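Local structure of putative S41 protease (3K50) at residues G107-R110 / G111-I114; N209-L212 / R213-F216; L389-A392 / A393-M397. The protein is of unproven function but probably cleaves peptide bonds as a serine protease of family S41, carrying a PDZ-like domain beside its catalytic domain. All coordinates share one frame; numbering follows the deposited sequence.

The three contacts follow one another along a single chain, contact 1 in the PDZ-like domain and contact 2 within the S41 peptidase domain, with contact 3 on the last helix, 388-398. Contacts 2 and 3 share one mixed sheet: helix 207-221 connects its strands 187-194 and 226-230, and helix 388-398 packs on those same strands and on 292-297. Their centres lie about 24 Å apart. Contact 1 is about 28 Å from contact 2, centre to centre, yet its nearest atoms come within about 7 Å of contact 3. The PDZ-like domain therefore lies close to the C-terminal part of the chain, where Arg-110 meets Glu-372 and Leu-380.

Contact 1: G107-R110 / G111-I114; sequences GLQR and GHWI
His-112 folds back against Gln-109 in a tight turn, and two hydrogen bonds join the pair. In the backbone bond, His-112 N gives its hydrogen to Gln-109 O at 3.0 Å with an N-H...O angle of 160°, closing a type II beta turn from Gln-109 to His-112. The second runs the other way: Gln-109 N donates to His-112 ND1, also at 3.0 Å but more bent, at 135°. Its donor stands somewhat out of the imidazole plane. Because this bond uses ND1 as an acceptor, ND1 is probably unprotonated. The first torsion sets CG beside the histidine's own backbone N, turning the ring toward the preceding residues.

Van der Waals contacts complete the fit. Leu-108 CA lies 3.6 Å from His-112 ND1 at the ring edge, near its plane, while Gly-107 O approaches His-112 CE1 obliquely at 3.5 Å. The side chain of Gln-109, extended beyond CG, passes the ring obliquely, its CB 3.7 Å from His-112 ND1 and its amide plane steeply turned, 83° from the imidazole.

Gly-111 has a positive phi, the glycine-favouring conformation usual at the third position of a type II turn. Arg-110 directs its extended chain out of the turn, toward a salt bridge with Glu-372, hydrogen bonds to Ser-95 O, Tyr-233 OH and Leu-380 O, and a cation-pi contact with Tyr-379. Leu-108 instead packs on Ile-94 and Ile-140 of the neighbouring strands. Gly-107 ends helix 102-105 in a Schellman motif, and the type II turn then leads into strand 113-117, the central strand of the five-stranded antiparallel sheet of this PDZ-like domain.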
ATOM      1  N   GLY A 107       3.701 -17.296 -16.410  1.00 37.35           N
ATOM      2  CA  GLY A 107       4.985 -17.661 -15.788  1.00 37.47           C
ATOM      3  C   GLY A 107       5.790 -16.432 -15.378  1.00 38.49           C
ATOM      4  O   GLY A 107       7.007 -16.504 -15.194  1.00 39.50           O
ATOM      5  N   LEU A 108       5.124 -15.293 -15.221  1.00 38.02           N
ATOM      6  CA  LEU A 108       5.833 -14.053 -14.935  1.00 31.62           C
ATOM      7  C   LEU A 108       6.035 -13.867 -13.439  1.00 31.12           C
ATOM      8  O   LEU A 108       5.232 -14.316 -12.610  1.00 29.50           O
ATOM      9  CB  LEU A 108       5.116 -12.857 -15.552  1.00 33.58           C
ATOM     10  CG  LEU A 108       4.965 -12.715 -17.074  1.00 28.82           C
ATOM     11  CD1 LEU A 108       4.068 -11.536 -17.361  1.00 29.86           C
ATOM     12  CD2 LEU A 108       6.315 -12.542 -17.737  1.00 32.74           C
ATOM     13  N   GLN A 109       7.124 -13.187 -13.107  1.00 28.46           N
ATOM     14  CA  GLN A 109       7.504 -12.940 -11.740  1.00 31.02           C
ATOM     15  C   GLN A 109       8.114 -11.572 -11.619  1.00 28.84           C
ATOM     16  O   GLN A 109       8.662 -11.047 -12.582  1.00 29.42           O
ATOM     17  CB  GLN A 109       8.620 -13.914 -11.314  1.00 34.10           C
ATOM     18  CG  GLN A 109       8.278 -15.358 -11.310  1.00 37.40           C
ATOM     19  CD  GLN A 109       9.360 -16.166 -10.671  1.00 40.99           C
ATOM     20  OE1 GLN A 109       9.624 -16.040  -9.468  1.00 47.47           O
ATOM     21  NE2 GLN A 109      10.009 -16.979 -11.462  1.00 35.78           N
ATOM     22  N   ARG A 110       8.074 -11.022 -10.432  1.00 29.78           N
ATOM     23  CA  ARG A 110       8.823  -9.805 -10.134  1.00 27.58           C
ATOM     24  C   ARG A 110      10.303  -9.993 -10.489  1.00 28.24           C
ATOM     25  O   ARG A 110      10.915 -11.006 -10.096  1.00 31.93           O
ATOM     26  CB  ARG A 110       8.642  -9.489  -8.644  1.00 29.29           C
ATOM     27  CG  ARG A 110       9.506  -8.352  -8.170  1.00 30.81           C
ATOM     28  CD  ARG A 110       9.294  -8.093  -6.736  1.00 25.46           C
ATOM     29  NE  ARG A 110      10.349  -7.171  -6.191  1.00 38.81           N
ATOM     30  CZ  ARG A 110      10.196  -5.868  -6.065  1.00 32.63           C
ATOM     31  NH1 ARG A 110       9.071  -5.299  -6.426  1.00 45.43           N
ATOM     32  NH2 ARG A 110      11.149  -5.121  -5.577  1.00 32.34           N
ATOM     33  N   GLY A 111      10.879  -9.042 -11.237  1.00 27.40           N
ATOM     34  CA  GLY A 111      12.256  -9.121 -11.719  1.00 27.72           C
ATOM     35  C   GLY A 111      12.317  -9.499 -13.197  1.00 28.38           C
ATOM     36  O   GLY A 111      13.332  -9.337 -13.846  1.00 28.03           O
ATOM     37  N   HIS A 112      11.241 -10.050 -13.728  1.00 27.55           N
ATOM     38  CA  HIS A 112      11.177 -10.266 -15.157  1.00 29.11           C
ATOM     39  C   HIS A 112      10.934  -8.941 -15.838  1.00 29.93           C
ATOM     40  O   HIS A 112      10.278  -8.042 -15.293  1.00 29.08           O
ATOM     41  CB  HIS A 112      10.036 -11.188 -15.548  1.00 31.84           C
ATOM     42  CG  HIS A 112      10.347 -12.635 -15.384  1.00 34.20           C
ATOM     43  ND1 HIS A 112       9.426 -13.540 -14.918  1.00 36.04           N
ATOM     44  CD2 HIS A 112      11.480 -13.339 -15.632  1.00 35.64           C
ATOM     45  CE1 HIS A 112       9.973 -14.736 -14.887  1.00 33.13           C
ATOM     46  NE2 HIS A 112      11.219 -14.640 -15.313  1.00 36.46           N
ATOM     47  N   TRP A 113      11.436  -8.844 -17.057  1.00 30.42           N
ATOM     48  CA  TRP A 113      11.271  -7.648 -17.871  1.00 32.60           C
ATOM     49  C   TRP A 113      10.534  -8.039 -19.132  1.00 32.10           C
ATOM     50  O   TRP A 113      10.894  -9.047 -19.744  1.00 29.69           O
ATOM     51  CB  TRP A 113      12.611  -7.096 -18.303  1.00 31.72           C
ATOM     52  CG  TRP A 113      13.522  -6.619 -17.224  1.00 36.13           C
ATOM     53  CD1 TRP A 113      14.204  -7.379 -16.348  1.00 33.79           C
ATOM     54  CD2 TRP A 113      13.934  -5.268 -16.989  1.00 31.99           C
ATOM     55  NE1 TRP A 113      15.001  -6.594 -15.545  1.00 36.52           N
ATOM     56  CE2 TRP A 113      14.851  -5.291 -15.919  1.00 39.62           C
ATOM     57  CE3 TRP A 113      13.594  -4.038 -17.554  1.00 30.35           C
ATOM     58  CZ2 TRP A 113      15.425  -4.135 -15.398  1.00 33.97           C
ATOM     59  CZ3 TRP A 113      14.196  -2.895 -17.063  1.00 34.82           C
ATOM     60  CH2 TRP A 113      15.109  -2.957 -15.981  1.00 32.47           C
ATOM     61  N   ILE A 114       9.475  -7.312 -19.477  1.00 32.07           N
ATOM     62  CA  ILE A 114       8.765  -7.530 -20.738  1.00 27.29           C
ATOM     63  C   ILE A 114       9.503  -6.675 -21.784  1.00 29.48           C
ATOM     64  O   ILE A 114       9.644  -5.455 -21.618  1.00 30.83           O
ATOM     65  CB  ILE A 114       7.303  -7.146 -20.670  1.00 26.13           C
ATOM     66  CG1 ILE A 114       6.553  -7.937 -19.601  1.00 30.26           C
ATOM     67  CG2 ILE A 114       6.609  -7.461 -21.985  1.00 24.20           C
ATOM     68  CD1 ILE A 114       5.062  -7.503 -19.480  1.00 30.62           C
TER

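Contact 2: N209-L212 / R213-F216; sequences NDDL and RRAF
Asn-209 and Arg-213 meet one turn apart on helix 207-221, the helical crossover of a beta-alpha-beta unit between strands 187-194 and 226-230 in the peptidase domain. Asn-209 O accepts the backbone N-H of Arg-213, and Asn-209 CB lies obliquely beside the guanidinium, 3.7 Å from Arg-213 NH1. The amide of Asn-209 turns elsewhere, ND2 bonding to Gln-206.

Asp-210 holds the same arginine through a salt bridge. Asp-210 OD1 takes a hydrogen bond from Arg-213 NH1 at 2.8 Å, with the donor above the carboxylate plane and the two flat groups 55° apart. With chi1 near -73° and the chain extended to NE, Arg-213 runs back along the helix to this carboxylate; NH2 goes on to Leu-281 O, a second partner that helps fix its rotation.

Asp-211 OD1 forms a second salt bridge, with Arg-214 NH2, the two chains lying side by side and carboxylate and guanidinium turned nearly perpendicular. A bend at chi3 (46°) folds the arginine back so that one face of its guanidinium covers Asp-210 O and Asp-211 CA. The backbone carbonyls of Asp-210 and Asp-211 continue the helical ladder to the amides of Arg-214 and Ala-215.

Leu-212 belongs to the buried side, where it touches Leu-192 and Tyr-194 of strand 187-194. Phe-216 lies alongside it, packing on Leu-192 as well and on Leu-245 and Met-248 of helix 239-249. Leu-212 O takes the N-H of Phe-216 and lies at the edge of the ring, 3.4 Å from Phe-216 CD1, while Leu-212 CD1 rests 4.0 Å from Phe-216 CE1.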
ATOM      1  N   ASN A 209      -8.571 -10.776   7.043  1.00 31.78           N
ATOM      2  CA  ASN A 209      -8.067 -10.727   8.394  1.00 32.41           C
ATOM      3  C   ASN A 209      -7.811 -12.146   8.925  1.00 31.99           C
ATOM      4  O   ASN A 209      -6.838 -12.355   9.649  1.00 30.72           O
ATOM      5  CB  ASN A 209      -9.012 -10.021   9.315  1.00 27.76           C
ATOM      6  CG  ASN A 209      -8.959  -8.572   9.184  1.00 34.70           C
ATOM      7  OD1 ASN A 209      -8.032  -8.013   8.585  1.00 34.13           O
ATOM      8  ND2 ASN A 209      -9.957  -7.904   9.787  1.00 39.09           N
ATOM      9  N   ASP A 210      -8.642 -13.119   8.542  1.00 32.23           N
ATOM     10  CA  ASP A 210      -8.393 -14.516   8.940  1.00 32.04           C
ATOM     11  C   ASP A 210      -7.159 -15.099   8.222  1.00 30.15           C
ATOM     12  O   ASP A 210      -6.464 -15.924   8.786  1.00 29.58           O
ATOM     13  CB  ASP A 210      -9.670 -15.395   8.839  1.00 31.35           C
ATOM     14  CG  ASP A 210     -10.673 -15.073   9.973  1.00 37.00           C
ATOM     15  OD1 ASP A 210     -10.216 -14.579  11.020  1.00 37.58           O
ATOM     16  OD2 ASP A 210     -11.898 -15.286   9.845  1.00 39.40           O
ATOM     17  N   ASP A 211      -6.918 -14.705   6.978  1.00 32.97           N
ATOM     18  CA  ASP A 211      -5.674 -15.071   6.285  1.00 29.05           C
ATOM     19  C   ASP A 211      -4.495 -14.508   7.088  1.00 29.11           C
ATOM     20  O   ASP A 211      -3.467 -15.156   7.233  1.00 31.43           O
ATOM     21  CB  ASP A 211      -5.587 -14.443   4.888  1.00 28.45           C
ATOM     22  CG  ASP A 211      -6.531 -15.044   3.913  1.00 36.98           C
ATOM     23  OD1 ASP A 211      -6.925 -16.215   4.119  1.00 35.58           O
ATOM     24  OD2 ASP A 211      -6.870 -14.360   2.913  1.00 40.22           O
ATOM     25  N   LEU A 212      -4.615 -13.254   7.518  1.00 27.07           N
ATOM     26  CA  LEU A 212      -3.530 -12.620   8.323  1.00 28.49           C
ATOM     27  C   LEU A 212      -3.298 -13.379   9.646  1.00 27.43           C
ATOM     28  O   LEU A 212      -2.157 -13.659  10.019  1.00 27.30           O
ATOM     29  CB  LEU A 212      -3.820 -11.129   8.587  1.00 24.71           C
ATOM     30  CG  LEU A 212      -2.803 -10.242   9.295  1.00 30.08           C
ATOM     31  CD1 LEU A 212      -1.553 -10.073   8.435  1.00 24.97           C
ATOM     32  CD2 LEU A 212      -3.372  -8.852   9.607  1.00 25.37           C
ATOM     33  N   ARG A 213      -4.376 -13.744  10.334  1.00 27.81           N
ATOM     34  CA  ARG A 213      -4.281 -14.510  11.551  1.00 28.40           C
ATOM     35  C   ARG A 213      -3.583 -15.807  11.298  1.00 32.99           C
ATOM     36  O   ARG A 213      -2.809 -16.282  12.140  1.00 30.13           O
ATOM     37  CB  ARG A 213      -5.658 -14.828  12.138  1.00 28.57           C
ATOM     38  CG  ARG A 213      -6.338 -13.617  12.759  1.00 28.82           C
ATOM     39  CD  ARG A 213      -7.696 -13.929  13.302  1.00 27.10           C
ATOM     40  NE  ARG A 213      -8.282 -12.710  13.934  1.00 25.97           N
ATOM     41  CZ  ARG A 213      -9.227 -11.903  13.398  1.00 39.37           C
ATOM     42  NH1 ARG A 213      -9.764 -12.126  12.210  1.00 32.83           N
ATOM     43  NH2 ARG A 213      -9.639 -10.819  14.055  1.00 32.18           N
ATOM     44  N   ARG A 214      -3.893 -16.416  10.167  1.00 31.53           N
ATOM     45  CA  ARG A 214      -3.346 -17.729   9.862  1.00 31.32           C
ATOM     46  C   ARG A 214      -1.842 -17.667   9.698  1.00 30.38           C
ATOM     47  O   ARG A 214      -1.164 -18.580  10.125  1.00 33.94           O
ATOM     48  CB  ARG A 214      -4.013 -18.293   8.612  1.00 35.71           C
ATOM     49  CG  ARG A 214      -3.613 -19.745   8.297  1.00 41.97           C
ATOM     50  CD  ARG A 214      -4.666 -20.526   7.510  1.00 64.20           C
ATOM     51  NE  ARG A 214      -5.221 -19.778   6.382  1.00 76.17           N
ATOM     52  CZ  ARG A 214      -6.380 -19.101   6.366  1.00 78.70           C
ATOM     53  NH1 ARG A 214      -7.223 -19.030   7.414  1.00 71.91           N
ATOM     54  NH2 ARG A 214      -6.711 -18.475   5.257  1.00 78.99           N
ATOM     55  N   ALA A 215      -1.359 -16.614   9.039  1.00 28.64           N
ATOM     56  CA  ALA A 215       0.045 -16.341   8.851  1.00 30.57           C
ATOM     57  C   ALA A 215       0.726 -16.180  10.237  1.00 32.54           C
ATOM     58  O   ALA A 215       1.788 -16.765  10.498  1.00 30.72           O
ATOM     59  CB  ALA A 215       0.206 -15.022   8.010  1.00 27.99           C
ATOM     60  N   PHE A 216       0.100 -15.402  11.131  1.00 30.22           N
ATOM     61  CA  PHE A 216       0.698 -15.186  12.466  1.00 32.00           C
ATOM     62  C   PHE A 216       0.725 -16.503  13.311  1.00 34.62           C
ATOM     63  O   PHE A 216       1.696 -16.786  14.010  1.00 31.57           O
ATOM     64  CB  PHE A 216       0.040 -14.002  13.161  1.00 31.21           C
ATOM     65  CG  PHE A 216       0.659 -12.688  12.817  1.00 30.40           C
ATOM     66  CD1 PHE A 216       0.463 -12.102  11.574  1.00 37.47           C
ATOM     67  CD2 PHE A 216       1.496 -12.063  13.699  1.00 28.52           C
ATOM     68  CE1 PHE A 216       1.109 -10.935  11.246  1.00 34.11           C
ATOM     69  CE2 PHE A 216       2.084 -10.858  13.411  1.00 31.60           C
ATOM     70  CZ  PHE A 216       1.904 -10.292  12.179  1.00 32.80           C
TER

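Contact 3: L389-A392 / A393-M397; sequences LLNA and ALKIM
Leu-390 and Leu-394 pack together one turn apart on the buried side of helix 388-398, and this side is closely filled. Leu-390 CD1 reaches Leu-394 CG at 3.9 Å, the two branched ends crossing at an angle. Leu-390 CG stands anti to its own N (chi1 166°), whereas Leu-394 CG lies beside its N (chi1 -65°), and these different first torsions bring the ends of the two side chains toward one another. Leu-394 CG also lies over the backbone, 3.4 Å from Leu-390 O. Toward the mixed sheet, Leu-390 touches Tyr-191 and Val-228, Leu-394 touches Val-189, and Ala-393 touches Val-228 and Tyr-294.

Between Ala-392 and Ile-396 only the methyl pair is loose, Ala-392 CB and Ile-396 CD1 being 4.3 Å apart. The same Ile-396 CD1 is crowded against Ala-392 O at 3.1 Å, with chi2 off the staggered values, a locally strained spot. Ala-392 meets Tyr-370, and Ile-396 meets Tyr-294.

The polar side, only partly exposed, belongs to Asn-391 and Lys-395. Asn-391 OD1 lies 3.1 Å from Lys-395 CE and 3.3 Å from Lys-395 NZ, but the angle at the ammonium is too poor for a hydrogen bond. Asn-391 ND2 has its partner in Thr-385 O, just before the helix, which helps to set the turn of the amide.

Regular backbone bonds underlie both parts, as in Leu-394 N to Leu-390 O at 3.0 Å and 169°. The chemistry therefore divides the helix: apolar side chains hold it to the sheet, while along the partly exposed Asn-391 and Lys-395 the partial negative charge of the amide oxygen may favour the nearby ammonium electrostatically, without a hydrogen bond between them.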
ATOM      1  N   LEU A 389      15.606  -4.801  -0.276  1.00 30.95           N
ATOM      2  CA  LEU A 389      15.168  -4.263   1.005  1.00 29.83           C
ATOM      3  C   LEU A 389      15.137  -5.349   2.067  1.00 31.48           C
ATOM      4  O   LEU A 389      15.514  -5.090   3.192  1.00 27.02           O
ATOM      5  CB  LEU A 389      13.818  -3.506   0.907  1.00 31.92           C
ATOM      6  CG  LEU A 389      13.654  -2.445  -0.182  1.00 36.34           C
ATOM      7  CD1 LEU A 389      12.261  -1.691  -0.080  1.00 32.58           C
ATOM      8  CD2 LEU A 389      14.806  -1.476  -0.144  1.00 32.00           C
ATOM      9  N   LEU A 390      14.761  -6.581   1.711  1.00 28.42           N
ATOM     10  CA  LEU A 390      14.754  -7.643   2.733  1.00 29.12           C
ATOM     11  C   LEU A 390      16.206  -7.964   3.114  1.00 29.01           C
ATOM     12  O   LEU A 390      16.504  -8.087   4.242  1.00 28.12           O
ATOM     13  CB  LEU A 390      14.015  -8.892   2.256  1.00 28.16           C
ATOM     14  CG  LEU A 390      14.201 -10.200   3.068  1.00 29.73           C
ATOM     15  CD1 LEU A 390      13.726 -10.005   4.512  1.00 27.08           C
ATOM     16  CD2 LEU A 390      13.483 -11.332   2.418  1.00 24.45           C
ATOM     17  N   ASN A 391      17.097  -8.057   2.141  1.00 29.39           N
ATOM     18  CA  ASN A 391      18.498  -8.312   2.417  1.00 30.48           C
ATOM     19  C   ASN A 391      19.070  -7.261   3.376  1.00 31.18           C
ATOM     20  O   ASN A 391      19.867  -7.576   4.249  1.00 32.86           O
ATOM     21  CB  ASN A 391      19.319  -8.310   1.142  1.00 29.77           C
ATOM     22  CG  ASN A 391      20.729  -8.784   1.385  1.00 29.86           C
ATOM     23  OD1 ASN A 391      21.616  -7.980   1.518  1.00 30.73           O
ATOM     24  ND2 ASN A 391      20.904 -10.083   1.562  1.00 32.32           N
ATOM     25  N   ALA A 392      18.696  -6.003   3.175  1.00 32.74           N
ATOM     26  CA  ALA A 392      19.176  -4.912   4.042  1.00 28.01           C
ATOM     27  C   ALA A 392      18.769  -5.150   5.485  1.00 28.21           C
ATOM     28  O   ALA A 392      19.594  -4.994   6.402  1.00 30.20           O
ATOM     29  CB  ALA A 392      18.665  -3.535   3.550  1.00 27.24           C
ATOM     30  N   ALA A 393      17.494  -5.481   5.705  1.00 27.67           N
ATOM     31  CA  ALA A 393      16.983  -5.743   7.011  1.00 29.53           C
ATOM     32  C   ALA A 393      17.748  -6.886   7.643  1.00 31.32           C
ATOM     33  O   ALA A 393      18.144  -6.811   8.799  1.00 28.44           O
ATOM     34  CB  ALA A 393      15.484  -6.123   6.966  1.00 32.63           C
ATOM     35  N   LEU A 394      17.919  -7.955   6.891  1.00 24.44           N
ATOM     36  CA  LEU A 394      18.629  -9.139   7.421  1.00 30.22           C
ATOM     37  C   LEU A 394      20.062  -8.812   7.816  1.00 28.45           C
ATOM     38  O   LEU A 394      20.559  -9.323   8.802  1.00 28.27           O
ATOM     39  CB  LEU A 394      18.616 -10.264   6.411  1.00 24.07           C
ATOM     40  CG  LEU A 394      17.234 -10.863   6.056  1.00 30.02           C
ATOM     41  CD1 LEU A 394      17.409 -11.791   4.823  1.00 21.83           C
ATOM     42  CD2 LEU A 394      16.589 -11.600   7.209  1.00 30.06           C
ATOM     43  N   LYS A 395      20.730  -7.973   7.039  1.00 31.10           N
ATOM     44  CA  LYS A 395      22.078  -7.590   7.369  1.00 29.90           C
ATOM     45  C   LYS A 395      22.096  -6.671   8.593  1.00 33.90           C
ATOM     46  O   LYS A 395      22.957  -6.808   9.482  1.00 32.85           O
ATOM     47  CB  LYS A 395      22.785  -6.897   6.182  1.00 31.49           C
ATOM     48  CG  LYS A 395      23.191  -7.826   4.989  1.00 34.88           C
ATOM     49  CD  LYS A 395      24.070  -6.981   4.012  1.00 39.20           C
ATOM     50  CE  LYS A 395      24.454  -7.647   2.654  1.00 53.67           C
ATOM     51  NZ  LYS A 395      24.475  -9.109   2.744  1.00 53.98           N
ATOM     52  N   ILE A 396      21.194  -5.703   8.622  1.00 28.97           N
ATOM     53  CA  ILE A 396      21.158  -4.754   9.739  1.00 30.23           C
ATOM     54  C   ILE A 396      20.893  -5.472  11.076  1.00 31.94           C
ATOM     55  O   ILE A 396      21.583  -5.229  12.027  1.00 32.85           O
ATOM     56  CB  ILE A 396      20.137  -3.655   9.499  1.00 30.89           C
ATOM     57  CG1 ILE A 396      20.696  -2.685   8.441  1.00 28.21           C
ATOM     58  CG2 ILE A 396      19.834  -2.872  10.797  1.00 28.96           C
ATOM     59  CD1 ILE A 396      19.624  -2.044   7.492  1.00 29.83           C
HETATM   60  N   MSE A 397      19.967  -6.421  11.107  1.00 30.68           N
HETATM   61  CA  MSE A 397      19.679  -7.112  12.356  1.00 29.71           C
HETATM   62  C   MSE A 397      20.848  -8.002  12.771  1.00 31.60           C
HETATM   63  O   MSE A 397      20.973  -8.365  13.921  1.00 34.42           O
HETATM   64  CB  MSE A 397      18.371  -7.917  12.247  1.00 31.15           C
HETATM   65  CG  MSE A 397      18.481  -9.183  11.422  1.00 30.25           C
HETATM   66 SE   MSE A 397      16.840 -10.212  11.276  0.75 26.89          SE
HETATM   67  CE  MSE A 397      15.741  -8.919  10.253  1.00 31.17           C
TER